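Local structure of glutathione S-transferase (Bombyx mori, 4E8H) at residues 9-14 against 34-39; 111-116 against 133-138; 164-169 against 186-191; 169-174 against 207-212. The protein probably catalyses the conjugation of glutathione to other compounds, as glutathione transferases of the delta and epsilon classes do, and holds glutathione in this structure. All coordinates share one frame; numbering follows the deposited sequence.

Interaction 1 (9-14 against 34-39); sequences LYYLPP and LITTNI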
loop_
_atom_site.group_PDB
_atom_site.type_symbol
_atom_site.label_atom_id
_atom_site.label_comp_id
_atom_site.label_asym_id
_atom_site.label_seq_id
_atom_site.Cartn_x
_atom_site.Cartn_y
_atom_site.Cartn_z
ATOM N N LEU B 9 -18.334 1.833 10.897
ATOM C CA LEU B 9 -17.051 2.468 10.626
ATOM C C LEU B 9 -16.646 3.380 11.774
ATOM O O LEU B 9 -17.327 4.366 12.067
ATOM C CB LEU B 9 -17.082 3.251 9.306
ATOM C CG LEU B 9 -15.710 3.693 8.781
ATOM C CD1 LEU B 9 -14.970 2.525 8.131
ATOM C CD2 LEU B 9 -15.842 4.856 7.807
ATOM N N TYR B 10 -15.542 3.033 12.428
ATOM C CA TYR B 10 -14.941 3.889 13.446
ATOM C C TYR B 10 -14.097 4.928 12.716
ATOM O O TYR B 10 -13.207 4.575 11.943
ATOM C CB TYR B 10 -14.119 3.056 14.437
ATOM C CG TYR B 10 -14.969 2.071 15.215
ATOM C CD1 TYR B 10 -15.474 2.395 16.474
ATOM C CD2 TYR B 10 -15.294 0.824 14.677
ATOM C CE1 TYR B 10 -16.267 1.497 17.184
ATOM C CE2 TYR B 10 -16.089 -0.078 15.377
ATOM C CZ TYR B 10 -16.569 0.265 16.629
ATOM O OH TYR B 10 -17.353 -0.631 17.320
ATOM N N TYR B 11 -14.394 6.207 12.944
ATOM C CA TYR B 11 -13.908 7.273 12.067
ATOM C C TYR B 11 -13.844 8.645 12.749
ATOM O O TYR B 11 -14.258 8.802 13.900
ATOM C CB TYR B 11 -14.841 7.374 10.846
ATOM C CG TYR B 11 -16.003 8.333 11.047
ATOM C CD1 TYR B 11 -16.191 9.419 10.191
ATOM C CD2 TYR B 11 -16.895 8.175 12.114
ATOM C CE1 TYR B 11 -17.247 10.315 10.381
ATOM C CE2 TYR B 11 -17.946 9.067 12.317
ATOM C CZ TYR B 11 -18.119 10.132 11.445
ATOM O OH TYR B 11 -19.163 11.011 11.637
ATOM N N LEU B 12 -13.319 9.627 12.017
ATOM C CA LEU B 12 -13.531 11.047 12.302
ATOM C C LEU B 12 -13.742 11.765 10.970
ATOM O O LEU B 12 -13.065 11.441 9.991
ATOM C CB LEU B 12 -12.336 11.657 13.040
ATOM C CG LEU B 12 -12.113 11.301 14.512
ATOM C CD1 LEU B 12 -10.765 11.834 14.977
ATOM C CD2 LEU B 12 -13.242 11.825 15.402
ATOM N N PRO B 13 -14.671 12.741 10.921
ATOM C CA PRO B 13 -14.998 13.386 9.637
ATOM C C PRO B 13 -13.822 13.960 8.809
ATOM O O PRO B 13 -13.843 13.824 7.584
ATOM C CB PRO B 13 -15.985 14.493 10.038
ATOM C CG PRO B 13 -16.610 13.991 11.293
ATOM C CD PRO B 13 -15.526 13.240 12.017
ATOM N N PRO B 14 -12.806 14.584 9.455
ATOM C CA PRO B 14 -11.745 15.168 8.622
ATOM C C PRO B 14 -10.654 14.193 8.154
ATOM O O PRO B 14 -9.869 14.541 7.269
ATOM C CB PRO B 14 -11.132 16.254 9.522
ATOM C CG PRO B 14 -11.678 16.030 10.901
ATOM C CD PRO B 14 -12.568 14.829 10.892
ATOM N N LEU B 34 -21.805 5.135 11.279
ATOM C CA LEU B 34 -20.588 5.851 11.622
ATOM C C LEU B 34 -20.482 6.017 13.130
ATOM O O LEU B 34 -21.442 6.428 13.788
ATOM C CB LEU B 34 -20.566 7.218 10.930
ATOM C CG LEU B 34 -20.735 7.257 9.405
ATOM C CD1 LEU B 34 -21.096 8.660 8.934
ATOM C CD2 LEU B 34 -19.487 6.746 8.683
ATOM N N ILE B 35 -19.316 5.677 13.670
ATOM C CA ILE B 35 -19.062 5.806 15.100
ATOM C C ILE B 35 -17.869 6.727 15.322
ATOM O O ILE B 35 -16.723 6.358 15.047
ATOM C CB ILE B 35 -18.821 4.431 15.780
ATOM C CG1 ILE B 35 -19.968 3.463 15.464
ATOM C CG2 ILE B 35 -18.647 4.600 17.296
ATOM C CD1 ILE B 35 -19.634 1.995 15.688
ATOM N N THR B 36 -18.161 7.932 15.806
ATOM C CA THR B 36 -17.143 8.928 16.122
ATOM C C THR B 36 -16.130 8.349 17.106
ATOM O O THR B 36 -16.499 7.859 18.176
ATOM C CB THR B 36 -17.788 10.211 16.699
ATOM O OG1 THR B 36 -18.641 10.799 15.708
ATOM C CG2 THR B 36 -16.729 11.231 17.109
ATOM N N THR B 37 -14.857 8.388 16.721
ATOM C CA THR B 37 -13.790 7.852 17.554
ATOM C C THR B 37 -12.750 8.934 17.831
ATOM O O THR B 37 -11.887 9.224 16.997
ATOM C CB THR B 37 -13.161 6.581 16.934
ATOM O OG1 THR B 37 -14.188 5.607 16.705
ATOM C CG2 THR B 37 -12.109 5.982 17.863
ATOM N N ASN B 38 -12.862 9.523 19.018
ATOM C CA ASN B 38 -12.048 10.655 19.438
ATOM C C ASN B 38 -10.618 10.235 19.774
ATOM O O ASN B 38 -10.351 9.715 20.861
ATOM C CB ASN B 38 -12.712 11.334 20.645
ATOM C CG ASN B 38 -12.280 12.779 20.834
ATOM O OD1 ASN B 38 -11.146 13.158 20.534
ATOM N ND2 ASN B 38 -13.190 13.597 21.354
ATOM N N ILE B 39 -9.711 10.459 18.823
ATOM C CA ILE B 39 -8.285 10.158 18.989
ATOM C C ILE B 39 -7.692 10.949 20.149
ATOM O O ILE B 39 -7.012 10.385 21.009
ATOM C CB ILE B 39 -7.479 10.458 17.690
ATOM C CG1 ILE B 39 -8.005 9.646 16.490
ATOM C CG2 ILE B 39 -5.969 10.269 17.900
ATOM C CD1 ILE B 39 -8.268 8.147 16.779
HETATM O O HOH W 1 -21.461 10.199 13.784
#
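Tyr10 and Ile35 run alongside each other from neighbouring parallel strands. The CD1 methyl of Ile35 sits over one face of the Tyr10 ring, 4.0 Å from its centroid. It is displaced toward the rim, and its closest ring atom is CZ. This is a CH-pi contact. Thr37 meets the same ring at its edge, where OG1 lies in the ring plane. With an alanine at Tyr10, the end of Ile35 is likely to lose the aromatic face it rests on.

The Tyr11 ring slants across Leu34. Its CG stands between the backbone N and the carbonyl carbon (chi1 90°), which swings the ring back toward the other strand. Ring atom CE2 thereby comes to 3.5 Å from Leu34 CB. A water bridges the Tyr11 hydroxyl and, weakly, Thr36 OG1. Past the strand ends, Leu12 CD1 packs on Ile39 CG1 at 3.8 Å.

Three backbone bonds join the two segments: Ile35 N to Leu9 O (2.9 Å), Tyr11 N to Ile35 O (3.1 Å) and Thr37 N to Tyr11 O (2.9 Å). Ile35 O also accepts from Thr37 OG1 at 3.1 Å. The two donors reach this oxygen from opposite faces of its carbonyl plane.

Helix 16-27 connects the two strands and sends Met22 against Tyr11 and Leu34. Ile39 touches His44, and Leu12 touches Ile58; both partners bind glutathione. The whole is the first beta-alpha-beta unit of the thioredoxin-like domain, whose loops lead to the glutathione site.

Interaction 2 (111-116 against 133-138); sequences YLRYLN and ADKFDE
Arg113 reaches across from helix 93-124 to the backbone and side chains of helix 130-146. Its CB lies 3.9 Å from Phe136 CA. CG sits beside the backbone N (chi1 -78°), and the chain is then extended to NE, spanning the gap. CD passes 3.4 Å from Lys135 O, and CG and NE run past the same oxygen. Beyond NE the guanidinium spreads out, and NH1 makes two hydrogen bonds. One goes to Lys135 O at 2.8 Å, the other to Glu138 OE1 at 2.9 Å as part of a salt bridge. Both acceptors lie in the guanidinium plane, and Glu138 OE1 is met on its anti side. The carboxylate plane is turned 39° from that of the guanidinium.

NH2 donates to a water, which also accepts from Lys135 NZ and donates to Glu138 OE1. The water links the two cationic groups, and the carboxylate close to both probably offsets their like charge. Lys135 CE lies over one face of the guanidinium.

Deeper in, Phe136 CD1 approaches Tyr114 N at 3.5 Å, and Phe136 CE1 meets Tyr114 CB at 3.7 Å. Ile172 of helix 160-174 packs on both. The axes of the two segments approach to 8.6 Å and run nearly antiparallel, at 155°. These are successive helices of the all-helical C-terminal domain of a glutathione transferase, paired by an apolar inner side and a salt bridge.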
loop_
_atom_site.group_PDB
_atom_site.type_symbol
_atom_site.label_atom_id
_atom_site.label_comp_id
_atom_site.label_asym_id
_atom_site.label_seq_id
_atom_site.Cartn_x
_atom_site.Cartn_y
_atom_site.Cartn_z
ATOM N N TYR B 111 0.313 10.002 -0.768
ATOM C CA TYR B 111 -0.204 10.320 0.558
ATOM C C TYR B 111 0.909 10.541 1.579
ATOM O O TYR B 111 0.820 11.445 2.412
ATOM C CB TYR B 111 -1.181 9.253 1.053
ATOM C CG TYR B 111 -1.895 9.667 2.314
ATOM C CD1 TYR B 111 -2.844 10.690 2.291
ATOM C CD2 TYR B 111 -1.612 9.055 3.534
ATOM C CE1 TYR B 111 -3.496 11.088 3.447
ATOM C CE2 TYR B 111 -2.264 9.444 4.699
ATOM C CZ TYR B 111 -3.203 10.462 4.647
ATOM O OH TYR B 111 -3.853 10.858 5.790
ATOM N N LEU B 112 1.950 9.716 1.505
ATOM C CA LEU B 112 3.106 9.842 2.391
ATOM C C LEU B 112 3.799 11.197 2.240
ATOM O O LEU B 112 4.102 11.857 3.237
ATOM C CB LEU B 112 4.101 8.700 2.149
ATOM C CG LEU B 112 5.456 8.755 2.866
ATOM C CD1 LEU B 112 5.301 8.720 4.388
ATOM C CD2 LEU B 112 6.351 7.621 2.390
ATOM N N ARG B 113 4.045 11.599 0.992
ATOM C CA ARG B 113 4.670 12.892 0.698
ATOM C C ARG B 113 3.766 14.069 1.068
ATOM O O ARG B 113 4.256 15.126 1.475
ATOM C CB ARG B 113 5.104 12.970 -0.769
ATOM C CG ARG B 113 6.399 12.220 -1.062
ATOM C CD ARG B 113 6.503 11.831 -2.529
ATOM N NE ARG B 113 7.567 10.856 -2.762
ATOM C CZ ARG B 113 8.567 11.010 -3.625
ATOM N NH1 ARG B 113 8.658 12.105 -4.370
ATOM N NH2 ARG B 113 9.478 10.054 -3.756
ATOM N N TYR B 114 2.454 13.877 0.920
ATOM C CA TYR B 114 1.456 14.833 1.407
ATOM C C TYR B 114 1.590 15.009 2.920
ATOM O O TYR B 114 1.627 16.138 3.417
ATOM C CB TYR B 114 0.034 14.378 1.035
ATOM C CG TYR B 114 -1.074 15.033 1.845
ATOM C CD1 TYR B 114 -1.642 16.239 1.438
ATOM C CD2 TYR B 114 -1.556 14.440 3.016
ATOM C CE1 TYR B 114 -2.657 16.844 2.178
ATOM C CE2 TYR B 114 -2.567 15.037 3.766
ATOM C CZ TYR B 114 -3.113 16.238 3.339
ATOM O OH TYR B 114 -4.115 16.835 4.071
ATOM N N LEU B 115 1.663 13.888 3.640
ATOM C CA LEU B 115 1.820 13.898 5.097
ATOM C C LEU B 115 3.105 14.585 5.537
ATOM O O LEU B 115 3.092 15.382 6.473
ATOM C CB LEU B 115 1.787 12.478 5.671
ATOM C CG LEU B 115 0.459 11.729 5.783
ATOM C CD1 LEU B 115 0.732 10.314 6.272
ATOM C CD2 LEU B 115 -0.525 12.438 6.713
ATOM N N ASN B 116 4.210 14.270 4.864
ATOM C CA ASN B 116 5.512 14.845 5.205
ATOM C C ASN B 116 5.571 16.359 5.000
ATOM O O ASN B 116 6.220 17.071 5.771
ATOM C CB ASN B 116 6.635 14.143 4.436
ATOM C CG ASN B 116 6.872 12.715 4.909
ATOM O OD1 ASN B 116 6.379 12.300 5.960
ATOM N ND2 ASN B 116 7.634 11.959 4.131
ATOM N N ALA B 133 8.177 19.914 0.020
ATOM C CA ALA B 133 7.298 20.298 -1.080
ATOM C C ALA B 133 7.803 19.739 -2.407
ATOM O O ALA B 133 7.022 19.188 -3.181
ATOM C CB ALA B 133 7.162 21.804 -1.152
ATOM N N ASP B 134 9.109 19.868 -2.655
ATOM C CA ASP B 134 9.725 19.343 -3.879
ATOM C C ASP B 134 9.398 17.868 -4.105
ATOM O O ASP B 134 9.065 17.470 -5.223
ATOM C CB ASP B 134 11.244 19.544 -3.860
ATOM C CG ASP B 134 11.654 20.987 -4.100
ATOM O OD1 ASP B 134 10.784 21.826 -4.417
ATOM O OD2 ASP B 134 12.859 21.282 -3.962
ATOM N N LYS B 135 9.491 17.069 -3.041
ATOM C CA LYS B 135 9.141 15.647 -3.094
ATOM C C LYS B 135 7.677 15.432 -3.459
ATOM O O LYS B 135 7.366 14.585 -4.299
ATOM C CB LYS B 135 9.452 14.947 -1.765
ATOM C CG LYS B 135 10.920 14.988 -1.343
ATOM C CD LYS B 135 11.861 14.416 -2.405
ATOM C CE LYS B 135 11.952 12.898 -2.334
ATOM N NZ LYS B 135 13.225 12.411 -2.991
ATOM N N PHE B 136 6.787 16.195 -2.828
ATOM C CA PHE B 136 5.360 16.109 -3.123
ATOM C C PHE B 136 5.056 16.524 -4.562
ATOM O O PHE B 136 4.306 15.841 -5.263
ATOM C CB PHE B 136 4.531 16.941 -2.137
ATOM C CG PHE B 136 3.047 16.831 -2.359
ATOM C CD1 PHE B 136 2.388 15.624 -2.134
ATOM C CD2 PHE B 136 2.309 17.925 -2.804
ATOM C CE1 PHE B 136 1.015 15.508 -2.345
ATOM C CE2 PHE B 136 0.933 17.820 -3.014
ATOM C CZ PHE B 136 0.286 16.608 -2.784
ATOM N N ASP B 137 5.650 17.638 -4.990
ATOM C CA ASP B 137 5.497 18.161 -6.350
ATOM C C ASP B 137 5.938 17.150 -7.410
ATOM O O ASP B 137 5.320 17.048 -8.473
ATOM C CB ASP B 137 6.301 19.457 -6.522
ATOM C CG ASP B 137 5.868 20.561 -5.564
ATOM O OD1 ASP B 137 4.729 20.522 -5.053
ATOM O OD2 ASP B 137 6.682 21.479 -5.326
ATOM N N GLU B 138 7.011 16.417 -7.110
ATOM C CA GLU B 138 7.517 15.353 -7.978
ATOM C C GLU B 138 6.459 14.268 -8.182
ATOM O O GLU B 138 6.280 13.769 -9.294
ATOM C CB GLU B 138 8.803 14.747 -7.394
ATOM C CG GLU B 138 9.497 13.724 -8.302
ATOM C CD GLU B 138 10.652 12.993 -7.626
ATOM O OE1 GLU B 138 10.572 12.717 -6.408
ATOM O OE2 GLU B 138 11.639 12.679 -8.323
HETATM O O HOH W 2 11.872 10.691 -5.113
#

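Interaction 3 (164-169 against 186-191); sequences TIVVTI and AKWFER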
loop_
_atom_site.group_PDB
_atom_site.type_symbol
_atom_site.label_atom_id
_atom_site.label_comp_id
_atom_site.label_asym_id
_atom_site.label_seq_id
_atom_site.Cartn_x
_atom_site.Cartn_y
_atom_site.Cartn_z
ATOM N N THR B 164 -9.600 7.361 -3.535
ATOM C CA THR B 164 -8.625 7.653 -2.471
ATOM C C THR B 164 -7.644 8.777 -2.838
ATOM O O THR B 164 -7.299 9.605 -1.990
ATOM C CB THR B 164 -7.877 6.386 -1.958
ATOM O OG1 THR B 164 -6.915 6.764 -0.964
ATOM C CG2 THR B 164 -7.176 5.648 -3.094
ATOM N N ILE B 165 -7.218 8.802 -4.100
ATOM C CA ILE B 165 -6.329 9.849 -4.605
ATOM C C ILE B 165 -7.014 11.226 -4.564
ATOM O O ILE B 165 -6.387 12.219 -4.183
ATOM C CB ILE B 165 -5.773 9.495 -6.021
ATOM C CG1 ILE B 165 -4.740 8.363 -5.909
ATOM C CG2 ILE B 165 -5.157 10.721 -6.701
ATOM C CD1 ILE B 165 -4.367 7.691 -7.229
ATOM N N VAL B 166 -8.300 11.272 -4.920
ATOM C CA VAL B 166 -9.053 12.535 -4.953
ATOM C C VAL B 166 -9.158 13.223 -3.580
ATOM O O VAL B 166 -9.262 14.449 -3.512
ATOM C CB VAL B 166 -10.452 12.388 -5.641
ATOM C CG1 VAL B 166 -11.538 11.978 -4.650
ATOM C CG2 VAL B 166 -10.842 13.678 -6.357
ATOM N N VAL B 167 -9.115 12.438 -2.502
ATOM C CA VAL B 167 -9.113 12.994 -1.147
ATOM C C VAL B 167 -7.918 13.937 -0.957
ATOM O O VAL B 167 -8.068 15.043 -0.429
ATOM C CB VAL B 167 -9.117 11.883 -0.059
ATOM C CG1 VAL B 167 -8.943 12.485 1.332
ATOM C CG2 VAL B 167 -10.409 11.076 -0.120
ATOM N N THR B 168 -6.748 13.495 -1.412
ATOM C CA THR B 168 -5.511 14.265 -1.310
ATOM C C THR B 168 -5.561 15.537 -2.151
ATOM O O THR B 168 -5.111 16.602 -1.715
ATOM C CB THR B 168 -4.294 13.391 -1.696
ATOM O OG1 THR B 168 -4.106 12.389 -0.694
ATOM C CG2 THR B 168 -3.016 14.219 -1.810
ATOM N N ILE B 169 -6.114 15.416 -3.353
ATOM C CA ILE B 169 -6.249 16.552 -4.255
ATOM C C ILE B 169 -7.273 17.541 -3.694
ATOM O O ILE B 169 -7.071 18.757 -3.780
ATOM C CB ILE B 169 -6.582 16.097 -5.706
ATOM C CG1 ILE B 169 -5.514 15.116 -6.227
ATOM C CG2 ILE B 169 -6.724 17.292 -6.648
ATOM C CD1 ILE B 169 -4.062 15.623 -6.162
ATOM N N ALA B 186 -5.922 18.660 -13.411
ATOM C CA ALA B 186 -7.004 19.646 -13.393
ATOM C C ALA B 186 -8.298 19.114 -14.008
ATOM O O ALA B 186 -9.366 19.233 -13.406
ATOM C CB ALA B 186 -6.569 20.937 -14.085
ATOM N N LYS B 187 -8.193 18.519 -15.197
ATOM C CA LYS B 187 -9.353 17.981 -15.912
ATOM C C LYS B 187 -9.909 16.739 -15.220
ATOM O O LYS B 187 -11.126 16.578 -15.104
ATOM C CB LYS B 187 -8.997 17.655 -17.367
ATOM C CG LYS B 187 -8.657 18.869 -18.221
ATOM C CD LYS B 187 -8.026 18.451 -19.542
ATOM C CE LYS B 187 -7.299 19.615 -20.199
ATOM N NZ LYS B 187 -6.534 19.189 -21.405
ATOM N N TRP B 188 -9.008 15.869 -14.767
ATOM C CA TRP B 188 -9.379 14.671 -14.018
ATOM C C TRP B 188 -10.114 15.019 -12.729
ATOM O O TRP B 188 -11.064 14.334 -12.352
ATOM C CB TRP B 188 -8.140 13.825 -13.706
ATOM C CG TRP B 188 -8.353 12.791 -12.632
ATOM C CD1 TRP B 188 -8.787 11.509 -12.802
ATOM C CD2 TRP B 188 -8.137 12.957 -11.222
ATOM N NE1 TRP B 188 -8.856 10.864 -11.591
ATOM C CE2 TRP B 188 -8.462 11.729 -10.604
ATOM C CE3 TRP B 188 -7.699 14.022 -10.423
ATOM C CZ2 TRP B 188 -8.367 11.536 -9.222
ATOM C CZ3 TRP B 188 -7.607 13.831 -9.046
ATOM C CH2 TRP B 188 -7.938 12.595 -8.462
ATOM N N PHE B 189 -9.667 16.076 -12.054
ATOM C CA PHE B 189 -10.265 16.488 -10.783
ATOM C C PHE B 189 -11.702 16.982 -10.979
ATOM O O PHE B 189 -12.591 16.631 -10.199
ATOM C CB PHE B 189 -9.379 17.532 -10.082
ATOM C CG PHE B 189 -9.892 17.992 -8.735
ATOM C CD1 PHE B 189 -10.240 17.079 -7.739
ATOM C CD2 PHE B 189 -9.986 19.353 -8.454
ATOM C CE1 PHE B 189 -10.700 17.521 -6.492
ATOM C CE2 PHE B 189 -10.441 19.805 -7.212
ATOM C CZ PHE B 189 -10.801 18.887 -6.230
ATOM N N GLU B 190 -11.928 17.769 -12.029
ATOM C CA GLU B 190 -13.274 18.250 -12.352
ATOM C C GLU B 190 -14.179 17.084 -12.735
ATOM O O GLU B 190 -15.339 17.028 -12.328
ATOM C CB GLU B 190 -13.237 19.299 -13.470
ATOM C CG GLU B 190 -12.480 20.586 -13.118
ATOM C CD GLU B 190 -13.013 21.281 -11.870
ATOM O OE1 GLU B 190 -14.249 21.431 -11.746
ATOM O OE2 GLU B 190 -12.192 21.685 -11.016
ATOM N N ARG B 191 -13.621 16.145 -13.498
ATOM C CA ARG B 191 -14.316 14.934 -13.926
ATOM C C ARG B 191 -14.761 14.061 -12.745
ATOM O O ARG B 191 -15.907 13.616 -12.697
ATOM C CB ARG B 191 -13.405 14.134 -14.862
ATOM C CG ARG B 191 -14.069 12.974 -15.591
ATOM C CD ARG B 191 -13.095 12.291 -16.555
ATOM N NE ARG B 191 -12.570 13.211 -17.566
ATOM C CZ ARG B 191 -11.293 13.573 -17.679
ATOM N NH1 ARG B 191 -10.373 13.089 -16.853
ATOM N NH2 ARG B 191 -10.931 14.418 -18.634
#
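Phe189 presents a face to Ile169 and an edge to Val166. Ile169 CG2 lies over the ring, 3.9 Å from its centroid and 19° off the normal. This is a CH-pi contact. Val166 CG2 meets the ring edge in its plane, 3.7 Å from Phe189 CD1. The indole of Trp188 is met at its edge by Ile169 CG1, 3.7 Å from CZ3. Ile165 CG2 comes to the outer corner of the indole at an oblique slant, 3.8 Å from CH2.

The contact belongs to the helical C-terminal domain of the glutathione transferase fold. The axes of segments 164-169 and 186-191, on helices 160-174 and 183-196, cross at 110° and come within 11.0 Å. The wide spacing is filled by the two aromatic side chains. In both, CG is anti to the backbone N (chi1 164° in Trp188), and this directs the rings across to the other helix. All five touching residues are buried, and no hydrogen bond crosses between the segments.

Two branches of Ile169 divide the work: CG1 goes to the indole and CG2 to the phenyl ring. Trp188 NE1 donates to Asp162 OD1, near the start of helix 160-174, which ties the indole to the same helix its far edge packs on. A leucine in place of Trp188 would probably leave Asp162 without this donor and open a gap beside Ile165, Val166 and Ile169. Leu110 of helix 93-124 also packs on Ile165. Val166 bridges the two aromatics through one methyl, CG2, which also lies 3.7 Å from Trp188 CH2.

Interaction 4 (169-174 against 207-212); sequences ITNIDA and TGAKML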
loop_
_atom_site.group_PDB
_atom_site.type_symbol
_atom_site.label_atom_id
_atom_site.label_comp_id
_atom_site.label_asym_id
_atom_site.label_seq_id
_atom_site.Cartn_x
_atom_site.Cartn_y
_atom_site.Cartn_z
ATOM N N ILE B 169 -6.114 15.416 -3.353
ATOM C CA ILE B 169 -6.249 16.552 -4.255
ATOM C C ILE B 169 -7.273 17.541 -3.694
ATOM O O ILE B 169 -7.071 18.757 -3.780
ATOM C CB ILE B 169 -6.582 16.097 -5.706
ATOM C CG1 ILE B 169 -5.514 15.116 -6.227
ATOM C CG2 ILE B 169 -6.724 17.292 -6.648
ATOM C CD1 ILE B 169 -4.062 15.623 -6.162
ATOM N N THR B 170 -8.344 17.022 -3.095
ATOM C CA THR B 170 -9.315 17.863 -2.394
ATOM C C THR B 170 -8.648 18.633 -1.247
ATOM O O THR B 170 -8.878 19.836 -1.095
ATOM C CB THR B 170 -10.524 17.048 -1.868
ATOM O OG1 THR B 170 -11.174 16.393 -2.966
ATOM C CG2 THR B 170 -11.539 17.955 -1.168
ATOM N N ASN B 171 -7.817 17.951 -0.458
ATOM C CA ASN B 171 -7.127 18.603 0.655
ATOM C C ASN B 171 -6.213 19.745 0.216
ATOM O O ASN B 171 -6.305 20.850 0.751
ATOM C CB ASN B 171 -6.349 17.592 1.501
ATOM C CG ASN B 171 -7.249 16.758 2.394
ATOM O OD1 ASN B 171 -8.296 17.215 2.853
ATOM N ND2 ASN B 171 -6.838 15.524 2.648
ATOM N N ILE B 172 -5.349 19.481 -0.763
ATOM C CA ILE B 172 -4.403 20.500 -1.232
ATOM C C ILE B 172 -5.112 21.696 -1.879
ATOM O O ILE B 172 -4.654 22.833 -1.755
ATOM C CB ILE B 172 -3.259 19.917 -2.118
ATOM C CG1 ILE B 172 -3.783 19.413 -3.473
ATOM C CG2 ILE B 172 -2.497 18.823 -1.356
ATOM C CD1 ILE B 172 -2.687 19.104 -4.494
ATOM N N ASP B 173 -6.232 21.431 -2.549
ATOM C CA ASP B 173 -7.082 22.489 -3.086
ATOM C C ASP B 173 -7.574 23.397 -1.952
ATOM O O ASP B 173 -7.448 24.623 -2.035
ATOM C CB ASP B 173 -8.259 21.891 -3.862
ATOM C CG ASP B 173 -9.156 22.948 -4.477
ATOM O OD1 ASP B 173 -8.676 23.731 -5.324
ATOM O OD2 ASP B 173 -10.352 22.987 -4.116
ATOM N N ALA B 174 -8.099 22.786 -0.890
ATOM C CA ALA B 174 -8.545 23.516 0.300
ATOM C C ALA B 174 -7.417 24.278 1.007
ATOM O O ALA B 174 -7.670 25.278 1.683
ATOM C CB ALA B 174 -9.238 22.572 1.273
ATOM N N THR B 207 -16.283 18.913 3.072
ATOM C CA THR B 207 -16.467 19.196 4.498
ATOM C C THR B 207 -15.239 18.783 5.314
ATOM O O THR B 207 -14.766 19.550 6.156
ATOM C CB THR B 207 -17.751 18.523 5.053
ATOM O OG1 THR B 207 -18.889 18.969 4.303
ATOM C CG2 THR B 207 -17.969 18.867 6.527
ATOM N N GLY B 208 -14.722 17.584 5.049
ATOM C CA GLY B 208 -13.535 17.074 5.738
ATOM C C GLY B 208 -12.301 17.929 5.506
ATOM O O GLY B 208 -11.565 18.236 6.447
ATOM N N ALA B 209 -12.091 18.316 4.248
ATOM C CA ALA B 209 -10.950 19.142 3.849
ATOM C C ALA B 209 -10.957 20.520 4.514
ATOM O O ALA B 209 -9.908 21.020 4.924
ATOM C CB ALA B 209 -10.902 19.282 2.334
ATOM N N LYS B 210 -12.140 21.124 4.613
ATOM C CA LYS B 210 -12.293 22.431 5.248
ATOM C C LYS B 210 -11.977 22.385 6.739
ATOM O O LYS B 210 -11.410 23.333 7.284
ATOM C CB LYS B 210 -13.698 22.978 5.019
ATOM C CG LYS B 210 -13.887 23.632 3.657
ATOM C CD LYS B 210 -15.356 23.692 3.277
ATOM C CE LYS B 210 -16.185 24.333 4.378
ATOM N NZ LYS B 210 -17.634 24.006 4.252
ATOM N N MET B 211 -12.341 21.277 7.385
ATOM C CA MET B 211 -12.020 21.053 8.795
ATOM C C MET B 211 -10.512 21.001 9.031
ATOM O O MET B 211 -10.008 21.628 9.967
ATOM C CB MET B 211 -12.683 19.774 9.304
ATOM C CG MET B 211 -14.186 19.882 9.476
ATOM S SD MET B 211 -14.912 18.273 9.822
ATOM C CE MET B 211 -16.624 18.715 10.111
ATOM N N LEU B 212 -9.798 20.261 8.184
ATOM C CA LEU B 212 -8.337 20.255 8.213
ATOM C C LEU B 212 -7.780 21.650 7.920
ATOM O O LEU B 212 -6.800 22.075 8.537
ATOM C CB LEU B 212 -7.767 19.239 7.214
ATOM C CG LEU B 212 -7.903 17.735 7.492
ATOM C CD1 LEU B 212 -7.453 16.926 6.283
ATOM C CD2 LEU B 212 -7.134 17.309 8.742
#
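Ala209 is the centre of the methyl contacts. Thr170 CG2 and Ala174 CB, one helical turn apart on helix 160-174, each lie 3.8 Å from Ala209 CB. The small methyl allows a close approach: the CA atoms of Asn171 and Ala209 are 5.0 Å apart, and the segment axes come within 8.8 Å, crossing at 47°.

A second kind of contact packs a polar oxygen on carbon, with no hydrogen bond. Asn171 OD1 lies 3.4 Å from Ala209 CB and 3.5 Å from Leu212 CD1. The same Leu212 methyl also meets the amide carbon and nitrogen, and the Asn171 and Leu212 side chains meet at a slant.

The polar bonds reach residues outside the two segments. Asn171 OD1 accepts from Arg19 NH2, an arginine of helix 16-27 that also packs on Ala209 and Leu212. Thr170 places OG1 beside its backbone N (chi1 -59°), which leaves CG2 to face Ala209. That hydroxyl is hydrogen-bonded to Asp205 and Tyr201, earlier on the same helix 201-213, and to Val166 O within its own helix. These bonds satisfy the buried Thr170 hydroxyl and Asn171 OD1.

Tyr114 of helix 93-124 touches both Asn171 and Leu212. The last helix of the chain is thus packed on the core helix 160-174 of the glutathione transferase C-terminal domain, with Arg19 linking both to the thioredoxin-like domain.

Overall arrangement
Interaction 1 lies in the N-terminal thioredoxin-like domain and comes first along the chain. Interactions 2 and 3 follow in the helical C-terminal domain, their centres 16 Å apart. Helix 160-174 links the later contacts. It serves both interactions 3 and 4, which share Ile169 and have centres 12 Å apart, and its Thr168 and Ile172 touch residues of interaction 2. The segments of interactions 3 and 4 alternate along the chain. Interaction 4 also reaches the first domain: Pro13 and Pro14 pack on Met211, and Pro14 on Leu212. The last helix therefore touches both domains, and its Leu212 lies about 8 Å from the bound glutathione, side chain to ligand.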